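Local coordinates for protein pyruvate formate-lyase 2 (PDB 2F3O) that is of unconfirmed function but belongs to the glycyl radical enzymes related to pyruvate formate-lyase and glycerol dehydratase, and probably acts as a lyase, at residues Asn499-Tyr503 with Arg618-Gly622; Asn536-Ala542 with Lys624-Tyr630; Asn694-Val699 with Arg771-Arg775. All blocks are in the same frame, centred on the assembly; numbering follows the deposited sequence.

Contact 1: Asn499-Tyr503 with Arg618-Gly622; sequences NVLSY and RNFRG
Phe-620 lies against the helix turn that carries Ser-502 and Tyr-503. A chi1 of 168° swings CG of Phe-620 away from its backbone N, and the ring reaches the helix with one face to Tyr-503 CA. That CH-pi contact puts Tyr-503 CA 3.8 Å from the ring centroid of Phe-620. The two rings are oblique, their planes 51° apart, and Tyr-503 CD1 meets Phe-620 CZ at 3.7 Å. The amide of Asn-499 works at both ends. Its OD1 accepts from Phe-620 N at 3.2 Å, the donor standing well above the carbonyl plane. Its ND2 donates at 3.2 Å to a lone pair of Arg-618 O, and also to Gly-186 O of the second subunit. These bonds should hold the amide against turning over. A water also links the segments: it donates to Ser-502 OG (3.0 Å) and accepts from Arg-621 N (3.2 Å). The guanidinium of Arg-621 turns its edge to Ser-502 OG, and its NH2 bonds to Phe-537 O. Tyr-503 OH bonds to Ser-194 OG of the second subunit. This is helix-to-loop packing at a subunit interface. Helix 477-508 meets the type I beta turn Asn-619 to Gly-622, which leads from helix 597-615 into strand 624-628.

Contact 2: Asn536-Ala542 with Lys624-Tyr630; sequences NFTGIQA and KFAAGCY
Strands 536-542 and 624-628 are parallel neighbours in a mixed sheet that also holds strand 435-445, consistent with part of the alpha/beta barrel of glycyl radical enzymes. Helices fill much of the chain between them. The ladder is firm from Ala-626 onward. Ala-626 N gives to Thr-538 O at 2.8 Å, and the bonds from Ile-540 N to Ala-626 O, Gly-628 N to Ile-540 O and Ala-542 N to Gly-628 O follow. The bonds nearer Lys-624 are weak. On one face, Thr-538 and Phe-625 point the same way. Thr-538 CB sits over the Phe-625 ring, 3.8 Å from its centroid. Ile-540 CG2 reaches the edge of that ring. Helices 477-508 and 597-615 cover this side. On the other face, Gln-541 bends at chi2 (57°), which lays its amide over Tyr-630. Amide and ring planes are 8° apart, and Gln-541 NE2 bonds to Asp-440 OD1. Tyr-630 OH bonds to Ser-439 O and weakly to a glycerol, probably from the crystallisation liquor. A leucine in place of Tyr-630 would probably leave the Gln-541 amide without its flat partner and Ser-439 O without the hydroxyl. Gln-541 CG lies 3.6 Å from the Tyr-630 ring centroid, over its face.

Contact 3: Asn694-Val699 with Arg771-Arg775; sequences NLSSDV and RISCR
Two backbone hydrogen bonds join Asn-694 and Ser-696 to Ser-773. Ser-773 N donates to Asn-694 O at 2.8 Å, and Ser-696 N donates to Ser-773 O at 3.2 Å. The second bond is nearly straight, 166° at the hydrogen. Together they form a single beta bridge centred on Leu-695 and Ser-773. Van der Waals contacts continue it toward Val-699. Ile-772 CG2 lies against Ser-696, 3.8 Å from Ser-696 CB. Both methyls of Val-699 come up to the backbone of Cys-774, and Val-699 CG2 is 3.8 Å from Cys-774 CB. Cys-774 SG also touches Ser-696 CB, at 4.2 Å. Asn-694 and Arg-771 take their polar partners outside the two segments. They cross with amide and guanidinium planes 84° apart, and Asn-694 ND2 is 3.9 Å from Arg-771 CB. Asn-694 OD1 bonds to Asn-726 ND2, while Arg-771 NH1 bonds to Pro-661 O and Thr-663 OG1. A separate capping bond lies within 694-699: Ser-696 is the N-cap of the short helix that follows, its OG accepting a weak bond from Asp-698 N. The tail that follows helix 762-770 thus joins the outer strand 692-696 by an isolated bridge, at the edge of a mixed sheet whose next strand is 722-728.

Overall arrangement
Along the chain, contacts 1 and 2 interleave: 499-503, 536-542, 618-622, then 624-630. Contact 3 follows after both. The centres of contacts 1 and 2 are about 13 Å apart, and the two touch. Asn-619 ND2 probably bonds to Thr-538 OG1 at 2.8 Å. The loop of contact 1 runs straight into strand 624-628 of contact 2. Helix 477-508, which supplies 499-503 to contact 1, also packs on the strands of contact 2. They therefore form one continuous region of the pyruvate formate lyase-like part. Contact 3 belongs to a different sheet. Its centre is about 31 Å from that of contact 2 and about 43 Å from that of contact 1, across the chain's centre from contact 1. There the C-terminal tail meets strand 692-696, and no other chain of the assembly touches it.

Contact 1: Asn499-Tyr503 with Arg618-Gly622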
ATOM      1  N   ASN A 499      16.918 -13.354 -10.432  1.00 36.13           N
ATOM      2  CA  ASN A 499      16.055 -12.973  -9.335  1.00 35.98           C
ATOM      3  C   ASN A 499      16.366 -13.742  -8.075  1.00 36.30           C
ATOM      4  O   ASN A 499      16.408 -13.167  -6.982  1.00 36.47           O
ATOM      5  CB  ASN A 499      14.601 -13.115  -9.728  1.00 35.51           C
ATOM      6  CG  ASN A 499      14.124 -11.944 -10.559  1.00 36.55           C
ATOM      7  OD1 ASN A 499      14.741 -10.882 -10.532  1.00 39.99           O
ATOM      8  ND2 ASN A 499      13.038 -12.121 -11.299  1.00 34.78           N
ATOM      9  N   VAL A 500      16.639 -15.029  -8.225  1.00 36.51           N
ATOM     10  CA  VAL A 500      17.056 -15.816  -7.080  1.00 36.91           C
ATOM     11  C   VAL A 500      18.358 -15.249  -6.540  1.00 37.23           C
ATOM     12  O   VAL A 500      18.482 -15.007  -5.352  1.00 37.83           O
ATOM     13  CB  VAL A 500      17.197 -17.317  -7.412  1.00 37.04           C
ATOM     14  CG1 VAL A 500      17.813 -18.072  -6.251  1.00 35.84           C
ATOM     15  CG2 VAL A 500      15.846 -17.912  -7.739  1.00 37.12           C
ATOM     16  N   LEU A 501      19.291 -14.953  -7.432  1.00 37.42           N
ATOM     17  CA  LEU A 501      20.565 -14.362  -7.043  1.00 37.14           C
ATOM     18  C   LEU A 501      20.420 -12.988  -6.386  1.00 37.33           C
ATOM     19  O   LEU A 501      21.227 -12.642  -5.520  1.00 37.56           O
ATOM     20  CB  LEU A 501      21.479 -14.254  -8.264  1.00 36.79           C
ATOM     21  CG  LEU A 501      22.550 -15.318  -8.523  1.00 36.26           C
ATOM     22  CD1 LEU A 501      22.459 -16.412  -7.529  1.00 34.07           C
ATOM     23  CD2 LEU A 501      22.489 -15.878  -9.948  1.00 35.53           C
ATOM     24  N   SER A 502      19.409 -12.210  -6.794  1.00 37.20           N
ATOM     25  CA  SER A 502      19.230 -10.854  -6.265  1.00 37.15           C
ATOM     26  C   SER A 502      18.673 -10.891  -4.854  1.00 37.19           C
ATOM     27  O   SER A 502      19.002 -10.069  -4.001  1.00 36.91           O
ATOM     28  CB  SER A 502      18.340 -10.009  -7.165  1.00 36.95           C
ATOM     29  OG  SER A 502      19.115  -8.988  -7.780  1.00 37.38           O
ATOM     30  N   TYR A 503      17.824 -11.875  -4.625  1.00 37.31           N
ATOM     31  CA  TYR A 503      17.355 -12.185  -3.308  1.00 37.08           C
ATOM     32  C   TYR A 503      18.546 -12.683  -2.474  1.00 36.92           C
ATOM     33  O   TYR A 503      18.705 -12.299  -1.308  1.00 36.88           O
ATOM     34  CB  TYR A 503      16.269 -13.223  -3.461  1.00 37.23           C
ATOM     35  CG  TYR A 503      15.746 -13.852  -2.203  1.00 38.39           C
ATOM     36  CD1 TYR A 503      15.375 -13.086  -1.096  1.00 38.53           C
ATOM     37  CD2 TYR A 503      15.550 -15.228  -2.146  1.00 38.74           C
ATOM     38  CE1 TYR A 503      14.868 -13.688   0.038  1.00 38.64           C
ATOM     39  CE2 TYR A 503      15.047 -15.833  -1.025  1.00 38.71           C
ATOM     40  CZ  TYR A 503      14.703 -15.073   0.067  1.00 39.00           C
ATOM     41  OH  TYR A 503      14.195 -15.725   1.179  1.00 39.51           O
ATOM     42  N   ARG A 618       9.680  -8.631 -14.313  1.00 41.73           N
ATOM     43  CA  ARG A 618      10.058  -7.819 -13.165  1.00 40.96           C
ATOM     44  C   ARG A 618      11.096  -8.484 -12.298  1.00 40.20           C
ATOM     45  O   ARG A 618      11.111  -9.698 -12.140  1.00 39.93           O
ATOM     46  CB  ARG A 618       8.889  -7.497 -12.267  1.00 40.99           C
ATOM     47  CG  ARG A 618       7.568  -7.753 -12.785  1.00 41.44           C
ATOM     48  CD  ARG A 618       6.761  -7.969 -11.583  1.00 43.92           C
ATOM     49  NE  ARG A 618       5.369  -7.714 -11.847  1.00 48.47           N
ATOM     50  CZ  ARG A 618       4.487  -7.380 -10.914  1.00 51.61           C
ATOM     51  NH1 ARG A 618       4.868  -7.233  -9.638  1.00 52.79           N
ATOM     52  NH2 ARG A 618       3.219  -7.177 -11.263  1.00 53.04           N
ATOM     53  N   ASN A 619      11.943  -7.671 -11.690  1.00 39.20           N
ATOM     54  CA  ASN A 619      12.947  -8.217 -10.835  1.00 38.32           C
ATOM     55  C   ASN A 619      12.545  -8.173  -9.352  1.00 37.64           C
ATOM     56  O   ASN A 619      11.501  -7.605  -8.976  1.00 36.83           O
ATOM     57  CB  ASN A 619      14.286  -7.528 -11.092  1.00 38.59           C
ATOM     58  CG  ASN A 619      14.276  -6.058 -10.687  1.00 39.65           C
ATOM     59  OD1 ASN A 619      13.261  -5.529 -10.238  1.00 40.35           O
ATOM     60  ND2 ASN A 619      15.413  -5.393 -10.842  1.00 39.60           N
ATOM     61  N   PHE A 620      13.411  -8.775  -8.538  1.00 36.67           N
ATOM     62  CA  PHE A 620      13.229  -8.921  -7.115  1.00 35.69           C
ATOM     63  C   PHE A 620      13.214  -7.583  -6.425  1.00 34.94           C
ATOM     64  O   PHE A 620      12.489  -7.391  -5.450  1.00 34.56           O
ATOM     65  CB  PHE A 620      14.367  -9.760  -6.552  1.00 36.03           C
ATOM     66  CG  PHE A 620      14.448  -9.744  -5.053  1.00 36.50           C
ATOM     67  CD1 PHE A 620      13.534 -10.446  -4.295  1.00 36.66           C
ATOM     68  CD2 PHE A 620      15.437  -9.033  -4.406  1.00 37.27           C
ATOM     69  CE1 PHE A 620      13.598 -10.446  -2.939  1.00 36.26           C
ATOM     70  CE2 PHE A 620      15.495  -9.021  -3.042  1.00 37.73           C
ATOM     71  CZ  PHE A 620      14.575  -9.734  -2.308  1.00 37.34           C
ATOM     72  N   ARG A 621      14.005  -6.651  -6.940  1.00 34.01           N
ATOM     73  CA  ARG A 621      14.098  -5.338  -6.323  1.00 33.52           C
ATOM     74  C   ARG A 621      12.952  -4.427  -6.725  1.00 33.25           C
ATOM     75  O   ARG A 621      12.997  -3.237  -6.455  1.00 34.14           O
ATOM     76  CB  ARG A 621      15.451  -4.664  -6.593  1.00 33.03           C
ATOM     77  CG  ARG A 621      16.609  -5.275  -5.836  1.00 32.80           C
ATOM     78  CD  ARG A 621      17.936  -4.653  -6.232  1.00 33.70           C
ATOM     79  NE  ARG A 621      18.470  -5.265  -7.442  1.00 35.64           N
ATOM     80  CZ  ARG A 621      18.472  -4.690  -8.644  1.00 36.09           C
ATOM     81  NH1 ARG A 621      17.984  -3.460  -8.821  1.00 35.36           N
ATOM     82  NH2 ARG A 621      18.974  -5.355  -9.676  1.00 36.50           N
ATOM     83  N   GLY A 622      11.937  -4.956  -7.386  1.00 32.65           N
ATOM     84  CA  GLY A 622      10.691  -4.225  -7.514  1.00 32.63           C
ATOM     85  C   GLY A 622      10.563  -3.324  -8.710  1.00 33.22           C
ATOM     86  O   GLY A 622       9.623  -2.549  -8.802  1.00 32.99           O
TER
HETATM   87  O   HOH W   1      16.702  -7.416  -8.583  1.00 23.50           O

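Contact 2: Asn536-Ala542 with Lys624-Tyr630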
ATOM      1  N   ASN A 536      14.855   0.699 -10.157  1.00 38.62           N
ATOM      2  CA  ASN A 536      15.542  -0.595  -9.996  1.00 38.47           C
ATOM      3  C   ASN A 536      15.435  -1.407 -11.253  1.00 38.48           C
ATOM      4  O   ASN A 536      14.344  -1.657 -11.727  1.00 38.67           O
ATOM      5  CB  ASN A 536      14.962  -1.412  -8.851  1.00 38.48           C
ATOM      6  CG  ASN A 536      15.389  -0.898  -7.502  1.00 38.78           C
ATOM      7  OD1 ASN A 536      16.317  -1.421  -6.876  1.00 39.71           O
ATOM      8  ND2 ASN A 536      14.728   0.146  -7.050  1.00 38.43           N
ATOM      9  N   PHE A 537      16.565  -1.826 -11.798  1.00 38.45           N
ATOM     10  CA  PHE A 537      16.554  -2.530 -13.069  1.00 38.36           C
ATOM     11  C   PHE A 537      17.509  -3.698 -12.978  1.00 38.32           C
ATOM     12  O   PHE A 537      18.286  -3.776 -12.030  1.00 38.52           O
ATOM     13  CB  PHE A 537      16.942  -1.604 -14.223  1.00 38.32           C
ATOM     14  CG  PHE A 537      15.862  -0.620 -14.615  1.00 38.99           C
ATOM     15  CD1 PHE A 537      16.117   0.742 -14.640  1.00 39.06           C
ATOM     16  CD2 PHE A 537      14.589  -1.055 -14.971  1.00 40.09           C
ATOM     17  CE1 PHE A 537      15.123   1.656 -15.001  1.00 38.42           C
ATOM     18  CE2 PHE A 537      13.583  -0.137 -15.338  1.00 39.81           C
ATOM     19  CZ  PHE A 537      13.859   1.213 -15.352  1.00 38.86           C
ATOM     20  N   THR A 538      17.415  -4.621 -13.930  1.00 37.98           N
ATOM     21  CA  THR A 538      18.359  -5.727 -14.045  1.00 37.97           C
ATOM     22  C   THR A 538      18.769  -5.874 -15.507  1.00 38.19           C
ATOM     23  O   THR A 538      17.986  -6.346 -16.332  1.00 38.20           O
ATOM     24  CB  THR A 538      17.777  -7.057 -13.520  1.00 37.91           C
ATOM     25  OG1 THR A 538      17.406  -6.908 -12.156  1.00 37.72           O
ATOM     26  CG2 THR A 538      18.800  -8.147 -13.582  1.00 37.77           C
ATOM     27  N   GLY A 539      19.994  -5.454 -15.828  1.00 38.45           N
ATOM     28  CA  GLY A 539      20.468  -5.453 -17.215  1.00 38.42           C
ATOM     29  C   GLY A 539      20.899  -6.807 -17.725  1.00 38.36           C
ATOM     30  O   GLY A 539      21.856  -7.377 -17.222  1.00 38.77           O
ATOM     31  N   ILE A 540      20.194  -7.360 -18.702  1.00 38.60           N
ATOM     32  CA  ILE A 540      20.669  -8.611 -19.302  1.00 39.30           C
ATOM     33  C   ILE A 540      20.945  -8.464 -20.794  1.00 39.76           C
ATOM     34  O   ILE A 540      20.274  -7.696 -21.472  1.00 39.78           O
ATOM     35  CB  ILE A 540      19.758  -9.826 -19.003  1.00 39.25           C
ATOM     36  CG1 ILE A 540      18.354  -9.599 -19.535  1.00 39.01           C
ATOM     37  CG2 ILE A 540      19.719 -10.127 -17.513  1.00 38.70           C
ATOM     38  CD1 ILE A 540      17.405 -10.705 -19.171  1.00 39.16           C
ATOM     39  N   GLN A 541      21.977  -9.158 -21.284  1.00 40.68           N
ATOM     40  CA  GLN A 541      22.568  -8.877 -22.622  1.00 41.32           C
ATOM     41  C   GLN A 541      22.436  -9.971 -23.649  1.00 41.88           C
ATOM     42  O   GLN A 541      22.643 -11.140 -23.349  1.00 41.96           O
ATOM     43  CB  GLN A 541      24.056  -8.587 -22.516  1.00 41.19           C
ATOM     44  CG  GLN A 541      24.390  -7.193 -22.110  1.00 40.98           C
ATOM     45  CD  GLN A 541      23.771  -6.771 -20.788  1.00 39.95           C
ATOM     46  OE1 GLN A 541      22.768  -6.067 -20.772  1.00 41.56           O
ATOM     47  NE2 GLN A 541      24.336  -7.227 -19.682  1.00 38.23           N
ATOM     48  N   ALA A 542      22.126  -9.573 -24.876  1.00 42.72           N
ATOM     49  CA  ALA A 542      22.075 -10.514 -25.992  1.00 43.56           C
ATOM     50  C   ALA A 542      23.433 -10.625 -26.669  1.00 44.21           C
ATOM     51  O   ALA A 542      24.016  -9.635 -27.096  1.00 44.07           O
ATOM     52  CB  ALA A 542      21.046 -10.085 -26.986  1.00 43.13           C
ATOM     53  N   LYS A 624      11.942  -3.543 -13.173  1.00 36.43           N
ATOM     54  CA  LYS A 624      11.820  -4.441 -14.313  1.00 37.17           C
ATOM     55  C   LYS A 624      13.172  -4.813 -14.863  1.00 37.16           C
ATOM     56  O   LYS A 624      14.176  -4.235 -14.491  1.00 37.65           O
ATOM     57  CB  LYS A 624      11.014  -3.769 -15.405  1.00 37.75           C
ATOM     58  CG  LYS A 624       9.525  -3.836 -15.178  1.00 40.47           C
ATOM     59  CD  LYS A 624       8.789  -3.417 -16.420  1.00 44.13           C
ATOM     60  CE  LYS A 624       7.694  -4.430 -16.700  1.00 47.74           C
ATOM     61  NZ  LYS A 624       6.538  -3.829 -17.443  1.00 50.24           N
ATOM     62  N   PHE A 625      13.214  -5.785 -15.757  1.00 37.35           N
ATOM     63  CA  PHE A 625      14.471  -6.153 -16.390  1.00 37.11           C
ATOM     64  C   PHE A 625      14.749  -5.188 -17.519  1.00 37.59           C
ATOM     65  O   PHE A 625      13.830  -4.562 -18.038  1.00 37.63           O
ATOM     66  CB  PHE A 625      14.417  -7.586 -16.906  1.00 37.01           C
ATOM     67  CG  PHE A 625      14.869  -8.624 -15.900  1.00 35.79           C
ATOM     68  CD1 PHE A 625      14.057  -8.993 -14.851  1.00 34.80           C
ATOM     69  CD2 PHE A 625      16.100  -9.244 -16.029  1.00 34.79           C
ATOM     70  CE1 PHE A 625      14.477  -9.945 -13.941  1.00 35.55           C
ATOM     71  CE2 PHE A 625      16.516 -10.199 -15.128  1.00 35.00           C
ATOM     72  CZ  PHE A 625      15.721 -10.535 -14.073  1.00 35.21           C
ATOM     73  N   ALA A 626      16.020  -5.056 -17.883  1.00 38.50           N
ATOM     74  CA  ALA A 626      16.452  -4.082 -18.886  1.00 39.54           C
ATOM     75  C   ALA A 626      17.295  -4.765 -19.962  1.00 40.36           C
ATOM     76  O   ALA A 626      18.280  -5.420 -19.628  1.00 41.07           O
ATOM     77  CB  ALA A 626      17.246  -2.991 -18.216  1.00 39.31           C
ATOM     78  N   ALA A 627      16.918  -4.631 -21.239  1.00 40.99           N
ATOM     79  CA  ALA A 627      17.628  -5.329 -22.345  1.00 41.19           C
ATOM     80  C   ALA A 627      18.877  -4.598 -22.819  1.00 41.66           C
ATOM     81  O   ALA A 627      18.824  -3.401 -23.148  1.00 41.80           O
ATOM     82  CB  ALA A 627      16.696  -5.565 -23.522  1.00 40.85           C
ATOM     83  N   GLY A 628      20.000  -5.313 -22.862  1.00 41.99           N
ATOM     84  CA  GLY A 628      21.242  -4.760 -23.424  1.00 42.44           C
ATOM     85  C   GLY A 628      21.824  -5.605 -24.550  1.00 42.66           C
ATOM     86  O   GLY A 628      21.444  -6.764 -24.725  1.00 42.65           O
ATOM     87  N   CYS A 629      22.746  -5.032 -25.324  1.00 42.59           N
ATOM     88  CA  CYS A 629      23.459  -5.823 -26.326  1.00 42.70           C
ATOM     89  C   CYS A 629      24.949  -5.555 -26.395  1.00 42.93           C
ATOM     90  O   CYS A 629      25.405  -4.762 -27.221  1.00 43.05           O
ATOM     91  CB  CYS A 629      22.866  -5.617 -27.712  1.00 42.86           C
ATOM     92  SG  CYS A 629      23.339  -6.946 -28.821  1.00 41.71           S
ATOM     93  N   TYR A 630      25.712  -6.224 -25.547  1.00 43.13           N
ATOM     94  CA  TYR A 630      27.147  -6.054 -25.572  1.00 43.78           C
ATOM     95  C   TYR A 630      27.762  -7.346 -25.096  1.00 44.19           C
ATOM     96  O   TYR A 630      27.146  -8.046 -24.301  1.00 44.39           O
ATOM     97  CB  TYR A 630      27.598  -4.828 -24.745  1.00 44.16           C
ATOM     98  CG  TYR A 630      27.381  -4.892 -23.266  1.00 44.20           C
ATOM     99  CD1 TYR A 630      28.318  -5.486 -22.420  1.00 44.16           C
ATOM    100  CD2 TYR A 630      26.256  -4.322 -22.705  1.00 44.29           C
ATOM    101  CE1 TYR A 630      28.111  -5.546 -21.069  1.00 44.93           C
ATOM    102  CE2 TYR A 630      26.050  -4.350 -21.356  1.00 44.66           C
ATOM    103  CZ  TYR A 630      26.965  -4.978 -20.541  1.00 45.47           C
ATOM    104  OH  TYR A 630      26.738  -5.007 -19.192  1.00 45.40           O
TER

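Contact 3: Asn694-Val699 with Arg771-Arg775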
ATOM      1  N   ASN A 694      36.700  -0.901 -36.169  1.00 61.71           N
ATOM      2  CA  ASN A 694      38.155  -1.044 -36.266  1.00 63.13           C
ATOM      3  C   ASN A 694      38.700  -0.592 -37.613  1.00 64.18           C
ATOM      4  O   ASN A 694      38.335  -1.129 -38.659  1.00 64.13           O
ATOM      5  CB  ASN A 694      38.588  -2.484 -35.996  1.00 63.02           C
ATOM      6  CG  ASN A 694      38.414  -2.879 -34.560  1.00 62.88           C
ATOM      7  OD1 ASN A 694      37.889  -2.114 -33.758  1.00 63.00           O
ATOM      8  ND2 ASN A 694      38.853  -4.079 -34.220  1.00 62.69           N
ATOM      9  N   LEU A 695      39.584   0.396 -37.570  1.00 65.49           N
ATOM     10  CA  LEU A 695      40.114   1.015 -38.772  1.00 66.82           C
ATOM     11  C   LEU A 695      41.632   0.877 -38.838  1.00 68.37           C
ATOM     12  O   LEU A 695      42.324   1.034 -37.825  1.00 68.80           O
ATOM     13  CB  LEU A 695      39.729   2.495 -38.815  1.00 66.21           C
ATOM     14  CG  LEU A 695      38.299   2.823 -39.232  1.00 64.93           C
ATOM     15  CD1 LEU A 695      38.006   4.280 -38.973  1.00 63.59           C
ATOM     16  CD2 LEU A 695      38.088   2.490 -40.696  1.00 64.70           C
ATOM     17  N   SER A 696      42.134   0.568 -40.035  1.00 70.00           N
ATOM     18  CA  SER A 696      43.567   0.593 -40.354  1.00 71.28           C
ATOM     19  C   SER A 696      44.046   2.041 -40.319  1.00 72.02           C
ATOM     20  O   SER A 696      43.309   2.939 -40.725  1.00 72.12           O
ATOM     21  CB  SER A 696      43.778  -0.021 -41.750  1.00 71.28           C
ATOM     22  OG  SER A 696      45.077   0.207 -42.267  1.00 72.14           O
ATOM     23  N   SER A 697      45.261   2.271 -39.826  1.00 73.08           N
ATOM     24  CA  SER A 697      45.797   3.641 -39.731  1.00 74.45           C
ATOM     25  C   SER A 697      46.168   4.262 -41.083  1.00 74.96           C
ATOM     26  O   SER A 697      46.219   5.489 -41.223  1.00 74.97           O
ATOM     27  CB  SER A 697      46.995   3.717 -38.762  1.00 74.75           C
ATOM     28  OG  SER A 697      48.090   2.917 -39.186  1.00 75.65           O
ATOM     29  N   ASP A 698      46.427   3.405 -42.068  1.00 75.75           N
ATOM     30  CA  ASP A 698      46.761   3.846 -43.413  1.00 76.56           C
ATOM     31  C   ASP A 698      45.538   4.412 -44.113  1.00 76.91           C
ATOM     32  O   ASP A 698      45.609   5.450 -44.775  1.00 76.86           O
ATOM     33  CB  ASP A 698      47.357   2.687 -44.213  1.00 76.67           C
ATOM     34  CG  ASP A 698      48.823   2.460 -43.893  1.00 77.10           C
ATOM     35  OD1 ASP A 698      49.153   1.373 -43.359  1.00 77.55           O
ATOM     36  OD2 ASP A 698      49.637   3.378 -44.161  1.00 76.96           O
ATOM     37  N   VAL A 699      44.410   3.740 -43.925  1.00 77.49           N
ATOM     38  CA  VAL A 699      43.141   4.156 -44.517  1.00 78.20           C
ATOM     39  C   VAL A 699      42.680   5.549 -44.027  1.00 78.55           C
ATOM     40  O   VAL A 699      42.040   6.306 -44.761  1.00 78.56           O
ATOM     41  CB  VAL A 699      42.098   3.007 -44.389  1.00 78.33           C
ATOM     42  CG1 VAL A 699      40.658   3.519 -44.317  1.00 78.25           C
ATOM     43  CG2 VAL A 699      42.305   2.015 -45.546  1.00 78.28           C
ATOM     44  N   ARG A 771      39.420  -7.963 -37.637  1.00 69.41           N
ATOM     45  CA  ARG A 771      38.293  -7.038 -37.791  1.00 69.26           C
ATOM     46  C   ARG A 771      38.717  -5.632 -38.238  1.00 69.35           C
ATOM     47  O   ARG A 771      37.888  -4.727 -38.348  1.00 69.20           O
ATOM     48  CB  ARG A 771      37.475  -6.986 -36.496  1.00 69.11           C
ATOM     49  CG  ARG A 771      36.820  -8.318 -36.147  1.00 68.61           C
ATOM     50  CD  ARG A 771      36.058  -8.258 -34.837  1.00 67.64           C
ATOM     51  NE  ARG A 771      34.953  -7.324 -34.961  1.00 67.02           N
ATOM     52  CZ  ARG A 771      33.740  -7.661 -35.376  1.00 66.60           C
ATOM     53  NH1 ARG A 771      33.461  -8.923 -35.682  1.00 66.24           N
ATOM     54  NH2 ARG A 771      32.806  -6.730 -35.481  1.00 66.72           N
ATOM     55  N   ILE A 772      40.014  -5.466 -38.490  1.00 69.56           N
ATOM     56  CA  ILE A 772      40.561  -4.209 -38.979  1.00 69.70           C
ATOM     57  C   ILE A 772      40.084  -3.986 -40.403  1.00 70.00           C
ATOM     58  O   ILE A 772      40.330  -4.795 -41.299  1.00 69.69           O
ATOM     59  CB  ILE A 772      42.097  -4.207 -38.920  1.00 69.65           C
ATOM     60  CG1 ILE A 772      42.566  -4.308 -37.470  1.00 70.21           C
ATOM     61  CG2 ILE A 772      42.655  -2.950 -39.534  1.00 69.29           C
ATOM     62  CD1 ILE A 772      44.042  -4.630 -37.304  1.00 70.13           C
ATOM     63  N   SER A 773      39.367  -2.889 -40.592  1.00 70.59           N
ATOM     64  CA  SER A 773      38.684  -2.620 -41.839  1.00 71.14           C
ATOM     65  C   SER A 773      39.433  -1.577 -42.664  1.00 71.56           C
ATOM     66  O   SER A 773      40.150  -0.736 -42.115  1.00 71.39           O
ATOM     67  CB  SER A 773      37.248  -2.175 -41.542  1.00 71.10           C
ATOM     68  OG  SER A 773      36.545  -1.757 -42.696  1.00 71.25           O
ATOM     69  N   CYS A 774      39.262  -1.660 -43.989  1.00 72.37           N
ATOM     70  CA  CYS A 774      39.861  -0.723 -44.962  1.00 72.92           C
ATOM     71  C   CYS A 774      38.865   0.092 -45.798  1.00 72.69           C
ATOM     72  O   CYS A 774      39.142   1.250 -46.126  1.00 72.59           O
ATOM     73  CB  CYS A 774      40.793  -1.467 -45.906  1.00 72.96           C
ATOM     74  SG  CYS A 774      42.204  -2.102 -45.037  1.00 75.41           S
ATOM     75  N   ARG A 775      37.732  -0.520 -46.160  1.00 72.42           N
ATOM     76  CA  ARG A 775      36.706   0.168 -46.946  1.00 72.03           C
ATOM     77  C   ARG A 775      36.040   1.312 -46.149  1.00 71.53           C
ATOM     78  O   ARG A 775      35.873   1.231 -44.930  1.00 71.00           O
ATOM     79  CB  ARG A 775      35.627  -0.794 -47.492  1.00 72.18           C
ATOM     80  CG  ARG A 775      36.019  -1.875 -48.485  1.00 72.76           C
ATOM     81  CD  ARG A 775      36.132  -1.380 -49.927  1.00 73.57           C
ATOM     82  NE  ARG A 775      36.498  -2.461 -50.854  1.00 76.07           N
ATOM     83  CZ  ARG A 775      37.704  -3.058 -50.945  1.00 77.52           C
ATOM     84  NH1 ARG A 775      38.732  -2.719 -50.156  1.00 77.04           N
ATOM     85  NH2 ARG A 775      37.891  -4.029 -51.844  1.00 77.60           N
TER